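Local coordinates for protein galactan 1,3-beta-galactosidase (Phanerochaete chrysosporium, PDB 7BYS) that probably cleaves beta-1,3-linked galactan as an exo-acting family 43 glycoside hydrolase and carries a carbohydrate-binding module beside its catalytic propeller, at residues Q89-Y94 against D168-N173; K84-Q89 against I140-D145; E93-F98 against V110-A115. All coordinates share one frame; numbering follows the deposited sequence. Where two conformers were deposited one is given.

How the contacts relate
All three contacts lie in the five-bladed beta-propeller characteristic of family 43, in two neighbouring blades: strands 79-88, 93-101, 109-115 and 123-128 form one, strands 138-142, 150-156, 161-167 and 174-181 the next. Contact 3 lies within the former, pairing its two middle strands, and is nested along the chain inside the loop closed by contact 2. Contacts 1 and 2 bridge the blades, their segments alternating in sequence: contact 2 joins the two innermost strands, contact 1 the hairpin turn after strand 79-88 and the loop 168-173. The centres of the three contacts lie 9 to 11 Å from one another. Tyr-171 O, hydrogen-bonded to Trp-97 NE1, links contact 1 to contact 3, tying the hairpin directly to the neighbouring blade.

Contact 1 of 3, residues Q89-Y94 against D168-N173; sequences QKNSEY and DANYYN. With NAG (2-acetamido-2-deoxy-beta-D-glucopyranose), chain D.
Asn-170 OD1 is the acceptor shared by Lys-90 NZ and Asn-91 ND2, each 2.9 Å from it, where a hairpin turn of one propeller blade meets a type I beta turn (Asp-168 to Tyr-171) of the next. The Asn-91 bond is nearly straight (173°) and runs in that residue's own amide plane, although the two amides are turned 36° from each other. Lys-90 reaches the same oxygen because its long chain bends at chi3 (81°) and again at chi4; its ammonium also binds Asn-91 OD1 at 2.8 Å, so lysine and both amides close a small polar cluster. Beside it, Tyr-172 OH donates a very short bond to Glu-93 OE1, the carboxylate oxygen lying at the ring's edge. A water accepts from Asn-91 ND2 and donates to Glu-93 OE1 and Asn-170 O, linking both halves of the contact.

Further out, the backbones are set. Ser-92 and Glu-93 both face Asn-88 in a G1 beta bulge, and Asp-168 OD1 accepts from Tyr-172 N, an acid suited to holding the backbone of its turn. Asn-170 CB lies over one face of the Tyr-172 ring, which also makes a cation-pi contact with Lys-125. The loop ends in a glycosylated asparagine, Asn-173, whose ND2 is bonded covalently to C1 of the sugar at 1.4 Å.

Contact 2 of 3, residues K84-Q89 against I140-D145; sequences KVIFNQ and IFQDDD
Gln-142 NE2 is held by two oxygens: it donates to Phe-87 O at 3.0 Å, with an N-H...O angle of 144°, and is hydrogen-bonded to Tyr-171 OH as well. Phe-87 O lies in the glutamine's amide plane. At the other corner of the amide, Gln-142 OE1 takes a bond of 2.7 Å from a water that itself accepts from Phe-87 N. One glutamine thus serves both polar backbone groups of Phe-87, the carbonyl directly and the N-H through the water, because an amide carries a donor and an acceptor together. Its extended chain, with CG anti to the backbone N (chi1 -174°), carries the group across. With a leucine in its place, Phe-87 O would probably be left without this donor from the neighbouring strand, and the bridging water without this acceptor.

Behind these polar groups residues 84-88 and 140-142, on the inner strands of adjacent propeller blades, run 26° apart in the same direction, their axes coming within 7.6 Å, and branched side chains fill the space. Ile-86 CD1 presses on Ile-140 CG2 at 3.5 Å, the two chains crossing at about a right angle, while Ile-86 CG2 rests on Gln-142 CB at 3.9 Å. Lys-84 contributes its aliphatic base, CB lying 3.9 Å from Ile-140 CG1, and sends its NZ to Ala-22 O; its side chain is about 4 Å from that of Arg-82, a galactose-binding residue. No backbone-to-backbone hydrogen bond joins these segments, so the apolar interface offers Ile-140 N, buried here without a partner in the model, no mate.

Contact 3 of 3, residues E93-F98 against V110-A115; sequences EYVMWF and VGVATA
The Trp-97 indole, on an antiparallel beta hairpin that forms the two middle strands of a propeller blade, takes Val-112 CG2 over one face, a CH-pi contact with the methyl 3.8 Å from the centroid of the six-membered ring and 13° off its normal. Val-110 CG2 approaches the same ring obliquely, 3.7 Å from CZ3. On the opposite side of the sheet the Phe-98 ring lies over Gly-111, whose CA is 3.8 Å from the ring centroid, and Ala-115 O sits at the edge of the Tyr-94 ring, 3.7 Å from CD2.

Tyr-94, Met-96 and Phe-98 form hydrogen-bonded pairs with Ala-115, Ala-113 and Gly-111, giving six backbone bonds; Val-95 and Trp-97 face Thr-114 and Val-112 in the non-hydrogen-bonded pairs between them. Phe-98 takes the crowded rotamer (chi1 53°), which swings its ring across the partner strand. Glycine suits the site beneath, since a beta carbon there would clash with Phe-98 CZ; aromatic-over-glycine pairs of this kind are well known in antiparallel sheets.

The face bearing Trp-97 looks to the next blade, where the NE1 of Trp-97 donates a hydrogen bond to Tyr-171 O, and beta-branched valines pack it: Val-95 CG1 meets Val-112 CG1 at 3.8 Å. The other face, with small alanines opposite Met-96 and Tyr-94, sends Tyr-94 against Leu-25 and Val-27 of the preceding blade. At the open end of the hairpin, where Tyr-172 OH holds Glu-93 OE1, a water joins the other oxygen, Glu-93 OE2, 2.7 Å away, to Thr-114 OG1, 2.6 Å away.

Contact 1 of 3, residues Q89-Y94 against D168-N173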
loop_
_atom_site.group_PDB
_atom_site.type_symbol
_atom_site.label_atom_id
_atom_site.label_comp_id
_atom_site.label_asym_id
_atom_site.label_seq_id
_atom_site.Cartn_x
_atom_site.Cartn_y
_atom_site.Cartn_z
ATOM N N GLN A 89 25.499 -9.539 8.107
ATOM C CA GLN A 89 26.537 -10.445 7.618
ATOM C C GLN A 89 27.555 -10.788 8.698
ATOM O O GLN A 89 28.012 -11.934 8.783
ATOM C CB GLN A 89 27.235 -9.833 6.404
ATOM C CG GLN A 89 26.347 -9.804 5.171
ATOM C CD GLN A 89 27.085 -9.438 3.892
ATOM O OE1 GLN A 89 26.470 -9.277 2.836
ATOM N NE2 GLN A 89 28.403 -9.304 3.980
ATOM N N LYS A 90 27.940 -9.807 9.518
ATOM C CA LYS A 90 28.936 -10.059 10.557
ATOM C C LYS A 90 28.500 -11.186 11.487
ATOM O O LYS A 90 29.317 -12.032 11.877
ATOM C CB LYS A 90 29.194 -8.774 11.354
ATOM C CG LYS A 90 30.149 -8.945 12.532
ATOM C CD LYS A 90 30.402 -7.622 13.254
ATOM C CE LYS A 90 29.287 -7.276 14.233
ATOM N NZ LYS A 90 29.240 -8.149 15.437
ATOM N N ASN A 91 27.215 -11.228 11.847
ATOM C CA ASN A 91 26.699 -12.191 12.810
ATOM C C ASN A 91 25.922 -13.328 12.158
ATOM O O ASN A 91 25.477 -14.236 12.869
ATOM C CB ASN A 91 25.794 -11.483 13.825
ATOM C CG ASN A 91 26.520 -10.400 14.591
ATOM O OD1 ASN A 91 27.732 -10.472 14.791
ATOM N ND2 ASN A 91 25.780 -9.392 15.033
ATOM N N SER A 92 25.751 -13.293 10.836
ATOM C CA SER A 92 24.901 -14.245 10.112
ATOM C C SER A 92 23.515 -14.343 10.749
ATOM O O SER A 92 23.003 -15.427 11.037
ATOM C CB SER A 92 25.567 -15.616 9.995
ATOM O OG SER A 92 26.851 -15.493 9.406
ATOM N N GLU A 93 22.902 -13.184 10.973
ATOM C CA GLU A 93 21.670 -13.099 11.736
ATOM C C GLU A 93 20.700 -12.160 11.037
ATOM O O GLU A 93 21.095 -11.097 10.544
ATOM C CB GLU A 93 21.977 -12.537 13.124
ATOM C CG GLU A 93 20.815 -12.563 14.079
ATOM C CD GLU A 93 21.228 -12.196 15.484
ATOM O OE1 GLU A 93 21.694 -11.048 15.689
ATOM O OE2 GLU A 93 21.099 -13.055 16.385
ATOM N N TYR A 94 19.430 -12.561 10.997
ATOM C CA TYR A 94 18.355 -11.692 10.536
ATOM C C TYR A 94 17.834 -10.889 11.714
ATOM O O TYR A 94 17.596 -11.437 12.793
ATOM C CB TYR A 94 17.231 -12.518 9.906
ATOM C CG TYR A 94 17.706 -13.245 8.676
ATOM C CD1 TYR A 94 17.642 -12.654 7.424
ATOM C CD2 TYR A 94 18.272 -14.513 8.774
ATOM C CE1 TYR A 94 18.114 -13.302 6.303
ATOM C CE2 TYR A 94 18.734 -15.161 7.672
ATOM C CZ TYR A 94 18.655 -14.560 6.439
ATOM O OH TYR A 94 19.125 -15.235 5.340
ATOM N N ASP A 168 24.075 0.390 15.316
ATOM C CA ASP A 168 25.366 -0.217 15.614
ATOM C C ASP A 168 25.619 -1.409 14.689
ATOM O O ASP A 168 24.772 -1.811 13.886
ATOM C CB ASP A 168 25.482 -0.563 17.103
ATOM C CG ASP A 168 24.526 -1.671 17.557
ATOM O OD1 ASP A 168 24.110 -2.527 16.739
ATOM O OD2 ASP A 168 24.208 -1.712 18.767
ATOM N N ALA A 169 26.807 -2.000 14.819
ATOM C CA ALA A 169 27.227 -3.043 13.892
ATOM C C ALA A 169 26.471 -4.351 14.075
ATOM O O ALA A 169 26.571 -5.214 13.201
ATOM C CB ALA A 169 28.741 -3.276 14.006
ATOM N N ASN A 170 25.755 -4.530 15.191
ATOM C CA ASN A 170 24.887 -5.685 15.368
ATOM C C ASN A 170 23.479 -5.438 14.860
ATOM O O ASN A 170 22.679 -6.380 14.817
ATOM C CB ASN A 170 24.801 -6.059 16.847
ATOM C CG ASN A 170 26.123 -6.532 17.401
ATOM O OD1 ASN A 170 26.864 -7.263 16.741
ATOM N ND2 ASN A 170 26.432 -6.104 18.617
ATOM N N TYR A 171 23.163 -4.198 14.484
ATOM C CA TYR A 171 21.781 -3.796 14.189
ATOM C C TYR A 171 20.867 -3.938 15.413
ATOM O O TYR A 171 19.662 -4.171 15.279
ATOM C CB TYR A 171 21.176 -4.544 12.990
ATOM C CG TYR A 171 21.940 -4.525 11.680
ATOM C CD1 TYR A 171 22.861 -3.528 11.369
ATOM C CD2 TYR A 171 21.693 -5.510 10.723
ATOM C CE1 TYR A 171 23.526 -3.526 10.133
ATOM C CE2 TYR A 171 22.345 -5.512 9.492
ATOM C CZ TYR A 171 23.264 -4.522 9.200
ATOM O OH TYR A 171 23.902 -4.516 7.974
ATOM N N TYR A 172 21.413 -3.819 16.624
ATOM C CA TYR A 172 20.631 -4.024 17.842
ATOM C C TYR A 172 20.192 -2.727 18.497
ATOM O O TYR A 172 19.276 -2.750 19.328
ATOM C CB TYR A 172 21.437 -4.797 18.898
ATOM C CG TYR A 172 21.703 -6.255 18.603
ATOM C CD1 TYR A 172 21.122 -6.908 17.517
ATOM C CD2 TYR A 172 22.543 -6.985 19.436
ATOM C CE1 TYR A 172 21.382 -8.255 17.268
ATOM C CE2 TYR A 172 22.816 -8.317 19.197
ATOM C CZ TYR A 172 22.233 -8.953 18.122
ATOM O OH TYR A 172 22.519 -10.289 17.901
ATOM N N ASN A 173 20.826 -1.610 18.157
ATOM C CA ASN A 173 20.620 -0.374 18.890
ATOM C C ASN A 173 21.017 0.790 17.992
ATOM O O ASN A 173 21.782 0.631 17.038
ATOM C CB ASN A 173 21.430 -0.402 20.194
ATOM C CG ASN A 173 21.175 0.792 21.074
ATOM O OD1 ASN A 173 20.088 1.377 21.064
ATOM N ND2 ASN A 173 22.192 1.169 21.849
HETATM C C1 NAG D . 22.126 2.295 22.744
HETATM C C2 NAG D . 22.425 1.921 24.193
HETATM C C3 NAG D . 22.393 3.101 25.103
HETATM C C4 NAG D . 23.249 4.226 24.594
HETATM C C5 NAG D . 22.850 4.576 23.157
HETATM C C6 NAG D . 23.660 5.723 22.629
HETATM C C7 NAG D . 19.996 1.027 24.638
HETATM C C8 NAG D . 19.122 -0.143 25.103
HETATM N N2 NAG D . 21.455 0.857 24.634
HETATM O O3 NAG D . 22.859 2.702 26.424
HETATM O O4 NAG D . 23.094 5.370 25.437
HETATM O O5 NAG D . 23.035 3.401 22.292
HETATM O O6 NAG D . 24.902 5.252 22.178
HETATM O O7 NAG D . 19.477 2.045 24.298
HETATM O O HOH W 1 25.479 -6.811 7.202
HETATM O O HOH W 2 23.050 -9.082 14.220
#

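Contact 2 of 3, residues K84-Q89 against I140-D145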
loop_
_atom_site.group_PDB
_atom_site.type_symbol
_atom_site.label_atom_id
_atom_site.label_comp_id
_atom_site.label_asym_id
_atom_site.label_seq_id
_atom_site.Cartn_x
_atom_site.Cartn_y
_atom_site.Cartn_z
ATOM N N LYS A 84 10.275 -4.669 9.734
ATOM C CA LYS A 84 11.314 -4.541 8.716
ATOM C C LYS A 84 12.402 -5.529 9.112
ATOM O O LYS A 84 12.658 -5.706 10.303
ATOM C CB LYS A 84 11.904 -3.106 8.715
ATOM C CG LYS A 84 10.876 -1.978 8.513
ATOM C CD LYS A 84 10.368 -1.899 7.081
ATOM C CE LYS A 84 9.128 -1.008 7.012
ATOM N NZ LYS A 84 7.842 -1.780 7.221
ATOM N N VAL A 85 13.005 -6.211 8.139
ATOM C CA VAL A 85 14.028 -7.217 8.424
ATOM C C VAL A 85 15.218 -7.003 7.501
ATOM O O VAL A 85 15.053 -6.856 6.282
ATOM C CB VAL A 85 13.495 -8.655 8.266
ATOM C CG1 VAL A 85 14.600 -9.664 8.601
ATOM C CG2 VAL A 85 12.287 -8.900 9.161
ATOM N N ILE A 86 16.413 -6.973 8.089
ATOM C CA ILE A 86 17.658 -6.929 7.331
ATOM C C ILE A 86 18.602 -8.016 7.835
ATOM O O ILE A 86 18.529 -8.446 8.990
ATOM C CB ILE A 86 18.337 -5.540 7.364
ATOM C CG1 ILE A 86 18.616 -5.097 8.797
ATOM C CG2 ILE A 86 17.498 -4.500 6.612
ATOM C CD1 ILE A 86 19.390 -3.790 8.868
ATOM N N PHE A 87 19.501 -8.460 6.959
ATOM C CA PHE A 87 20.454 -9.512 7.299
ATOM C C PHE A 87 21.776 -8.896 7.726
ATOM O O PHE A 87 22.339 -8.055 7.013
ATOM C CB PHE A 87 20.679 -10.445 6.111
ATOM C CG PHE A 87 21.651 -11.566 6.389
ATOM C CD1 PHE A 87 21.323 -12.588 7.270
ATOM C CD2 PHE A 87 22.890 -11.590 5.769
ATOM C CE1 PHE A 87 22.220 -13.631 7.517
ATOM C CE2 PHE A 87 23.787 -12.626 6.015
ATOM C CZ PHE A 87 23.445 -13.642 6.881
ATOM N N ASN A 88 22.261 -9.323 8.883
ATOM C CA ASN A 88 23.551 -8.894 9.408
ATOM C C ASN A 88 24.610 -9.927 9.022
ATOM O O ASN A 88 24.605 -11.056 9.532
ATOM C CB ASN A 88 23.472 -8.732 10.919
ATOM C CG ASN A 88 24.720 -8.101 11.490
ATOM O OD1 ASN A 88 25.762 -8.744 11.567
ATOM N ND2 ASN A 88 24.631 -6.838 11.870
ATOM N N GLN A 89 25.499 -9.539 8.107
ATOM C CA GLN A 89 26.537 -10.445 7.618
ATOM C C GLN A 89 27.555 -10.788 8.698
ATOM O O GLN A 89 28.012 -11.934 8.783
ATOM C CB GLN A 89 27.235 -9.833 6.404
ATOM C CG GLN A 89 26.347 -9.804 5.171
ATOM C CD GLN A 89 27.085 -9.438 3.892
ATOM O OE1 GLN A 89 26.470 -9.277 2.836
ATOM N NE2 GLN A 89 28.403 -9.304 3.980
ATOM N N ILE A 140 13.589 0.648 8.384
ATOM C CA ILE A 140 15.016 0.348 8.466
ATOM C C ILE A 140 15.544 0.390 7.046
ATOM O O ILE A 140 14.975 -0.248 6.155
ATOM C CB ILE A 140 15.266 -1.046 9.078
ATOM C CG1 ILE A 140 14.730 -1.126 10.510
ATOM C CG2 ILE A 140 16.759 -1.418 9.005
ATOM C CD1 ILE A 140 15.483 -0.272 11.480
ATOM N N PHE A 141 16.617 1.145 6.829
ATOM C CA PHE A 141 17.292 1.185 5.539
ATOM C C PHE A 141 18.695 0.613 5.698
ATOM O O PHE A 141 19.440 1.021 6.596
ATOM C CB PHE A 141 17.378 2.624 5.005
ATOM C CG PHE A 141 18.226 2.735 3.774
ATOM C CD1 PHE A 141 17.771 2.232 2.562
ATOM C CD2 PHE A 141 19.512 3.256 3.843
ATOM C CE1 PHE A 141 18.560 2.275 1.432
ATOM C CE2 PHE A 141 20.316 3.303 2.706
ATOM C CZ PHE A 141 19.838 2.814 1.500
ATOM N N GLN A 142 19.056 -0.327 4.828
ATOM C CA GLN A 142 20.392 -0.912 4.809
ATOM C C GLN A 142 21.126 -0.420 3.565
ATOM O O GLN A 142 20.702 -0.689 2.437
ATOM C CB GLN A 142 20.291 -2.435 4.795
ATOM C CG GLN A 142 21.627 -3.153 4.907
ATOM C CD GLN A 142 21.434 -4.657 4.887
ATOM O OE1 GLN A 142 20.725 -5.177 4.029
ATOM N NE2 GLN A 142 22.028 -5.352 5.851
ATOM N N ASP A 143 22.237 0.288 3.776
ATOM C CA ASP A 143 23.026 0.804 2.672
ATOM C C ASP A 143 23.864 -0.313 2.058
ATOM O O ASP A 143 24.002 -1.410 2.607
ATOM C CB ASP A 143 23.920 1.939 3.175
ATOM C CG ASP A 143 24.213 2.987 2.111
ATOM O OD1 ASP A 143 23.890 2.775 0.923
ATOM O OD2 ASP A 143 24.777 4.043 2.497
ATOM N N ASP A 144 24.442 -0.015 0.890
ATOM C CA ASP A 144 25.258 -0.978 0.159
ATOM C C ASP A 144 26.739 -0.622 0.197
ATOM O O ASP A 144 27.495 -1.003 -0.706
ATOM C CB ASP A 144 24.743 -1.178 -1.274
ATOM C CG ASP A 144 24.807 0.087 -2.114
ATOM O OD1 ASP A 144 25.207 1.156 -1.606
ATOM O OD2 ASP A 144 24.452 0.009 -3.313
ATOM N N ASP A 145 27.160 0.110 1.219
ATOM C CA ASP A 145 28.577 0.260 1.501
ATOM C C ASP A 145 29.143 -1.057 2.028
ATOM O O ASP A 145 28.432 -2.047 2.208
ATOM C CB ASP A 145 28.796 1.396 2.493
ATOM C CG ASP A 145 28.120 1.149 3.834
ATOM O OD1 ASP A 145 27.065 0.479 3.888
ATOM O OD2 ASP A 145 28.646 1.648 4.849
HETATM O O HOH W 3 19.362 -7.461 4.245
#

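Contact 3 of 3, residues E93-F98 against V110-A115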
loop_
_atom_site.group_PDB
_atom_site.type_symbol
_atom_site.label_atom_id
_atom_site.label_comp_id
_atom_site.label_asym_id
_atom_site.label_seq_id
_atom_site.Cartn_x
_atom_site.Cartn_y
_atom_site.Cartn_z
ATOM N N GLU A 93 22.902 -13.184 10.973
ATOM C CA GLU A 93 21.670 -13.099 11.736
ATOM C C GLU A 93 20.700 -12.160 11.037
ATOM O O GLU A 93 21.095 -11.097 10.544
ATOM C CB GLU A 93 21.977 -12.537 13.124
ATOM C CG GLU A 93 20.815 -12.563 14.079
ATOM C CD GLU A 93 21.228 -12.196 15.484
ATOM O OE1 GLU A 93 21.694 -11.048 15.689
ATOM O OE2 GLU A 93 21.099 -13.055 16.385
ATOM N N TYR A 94 19.430 -12.561 10.997
ATOM C CA TYR A 94 18.355 -11.692 10.536
ATOM C C TYR A 94 17.834 -10.889 11.714
ATOM O O TYR A 94 17.596 -11.437 12.793
ATOM C CB TYR A 94 17.231 -12.518 9.906
ATOM C CG TYR A 94 17.706 -13.245 8.676
ATOM C CD1 TYR A 94 17.642 -12.654 7.424
ATOM C CD2 TYR A 94 18.272 -14.513 8.774
ATOM C CE1 TYR A 94 18.114 -13.302 6.303
ATOM C CE2 TYR A 94 18.734 -15.161 7.672
ATOM C CZ TYR A 94 18.655 -14.560 6.439
ATOM O OH TYR A 94 19.125 -15.235 5.340
ATOM N N VAL A 95 17.679 -9.585 11.512
ATOM C CA VAL A 95 17.275 -8.683 12.580
ATOM C C VAL A 95 16.013 -7.970 12.136
ATOM O O VAL A 95 16.012 -7.291 11.098
ATOM C CB VAL A 95 18.383 -7.686 12.954
ATOM C CG1 VAL A 95 17.968 -6.907 14.178
ATOM C CG2 VAL A 95 19.709 -8.436 13.201
ATOM N N MET A 96 14.945 -8.140 12.915
ATOM C CA MET A 96 13.663 -7.492 12.688
ATOM C C MET A 96 13.523 -6.299 13.621
ATOM O O MET A 96 13.760 -6.420 14.827
ATOM C CB MET A 96 12.518 -8.474 12.942
ATOM C CG MET A 96 11.135 -7.867 12.740
ATOM S SD MET A 96 9.827 -8.998 13.290
ATOM C CE MET A 96 10.035 -10.373 12.150
ATOM N N TRP A 97 13.129 -5.151 13.069
ATOM C CA TRP A 97 12.712 -4.000 13.863
ATOM C C TRP A 97 11.236 -3.722 13.602
ATOM O O TRP A 97 10.700 -4.043 12.533
ATOM C CB TRP A 97 13.521 -2.739 13.508
ATOM C CG TRP A 97 14.936 -2.771 13.994
ATOM C CD1 TRP A 97 15.877 -3.710 13.699
ATOM C CD2 TRP A 97 15.567 -1.817 14.858
ATOM N NE1 TRP A 97 17.058 -3.410 14.342
ATOM C CE2 TRP A 97 16.897 -2.246 15.048
ATOM C CE3 TRP A 97 15.135 -0.649 15.501
ATOM C CZ2 TRP A 97 17.801 -1.547 15.862
ATOM C CZ3 TRP A 97 16.036 0.049 16.305
ATOM C CH2 TRP A 97 17.354 -0.403 16.473
ATOM N N PHE A 98 10.567 -3.147 14.597
ATOM C CA PHE A 98 9.163 -2.798 14.432
ATOM C C PHE A 98 8.809 -1.664 15.379
ATOM O O PHE A 98 9.509 -1.402 16.358
ATOM C CB PHE A 98 8.240 -4.011 14.633
ATOM C CG PHE A 98 8.448 -4.749 15.938
ATOM C CD1 PHE A 98 9.351 -5.802 16.020
ATOM C CD2 PHE A 98 7.718 -4.407 17.063
ATOM C CE1 PHE A 98 9.520 -6.508 17.209
ATOM C CE2 PHE A 98 7.888 -5.110 18.261
ATOM C CZ PHE A 98 8.792 -6.151 18.332
ATOM N N VAL A 110 10.594 1.313 19.734
ATOM C CA VAL A 110 10.921 0.309 18.738
ATOM C C VAL A 110 11.032 -1.018 19.465
ATOM O O VAL A 110 11.276 -1.078 20.676
ATOM C CB VAL A 110 12.227 0.601 17.950
ATOM C CG1 VAL A 110 12.095 1.844 17.087
ATOM C CG2 VAL A 110 13.424 0.700 18.895
ATOM N N GLY A 111 10.826 -2.103 18.731
ATOM C CA GLY A 111 11.127 -3.437 19.219
ATOM C C GLY A 111 12.089 -4.114 18.262
ATOM O O GLY A 111 12.135 -3.787 17.073
ATOM N N VAL A 112 12.870 -5.062 18.789
ATOM C CA VAL A 112 13.879 -5.794 18.030
ATOM C C VAL A 112 13.699 -7.287 18.284
ATOM O O VAL A 112 13.414 -7.708 19.413
ATOM C CB VAL A 112 15.315 -5.343 18.371
ATOM C CG1 VAL A 112 16.331 -6.114 17.531
ATOM C CG2 VAL A 112 15.467 -3.842 18.148
ATOM N N ALA A 113 13.839 -8.084 17.230
ATOM C CA ALA A 113 13.820 -9.539 17.347
ATOM C C ALA A 113 14.816 -10.108 16.348
ATOM O O ALA A 113 15.162 -9.458 15.355
ATOM C CB ALA A 113 12.417 -10.131 17.128
ATOM N N THR A 114 15.294 -11.326 16.609
ATOM C CA THR A 114 16.357 -11.899 15.790
ATOM C C THR A 114 16.047 -13.340 15.404
ATOM O O THR A 114 15.260 -14.029 16.056
ATOM C CB THR A 114 17.723 -11.866 16.503
ATOM O OG1 THR A 114 17.635 -12.602 17.728
ATOM C CG2 THR A 114 18.151 -10.440 16.819
ATOM N N ALA A 115 16.691 -13.796 14.333
ATOM C CA ALA A 115 16.552 -15.190 13.933
ATOM C C ALA A 115 17.734 -15.596 13.069
ATOM O O ALA A 115 18.431 -14.752 12.503
ATOM C CB ALA A 115 15.228 -15.434 13.200
HETATM O O HOH W 4 20.014 -12.662 18.860
#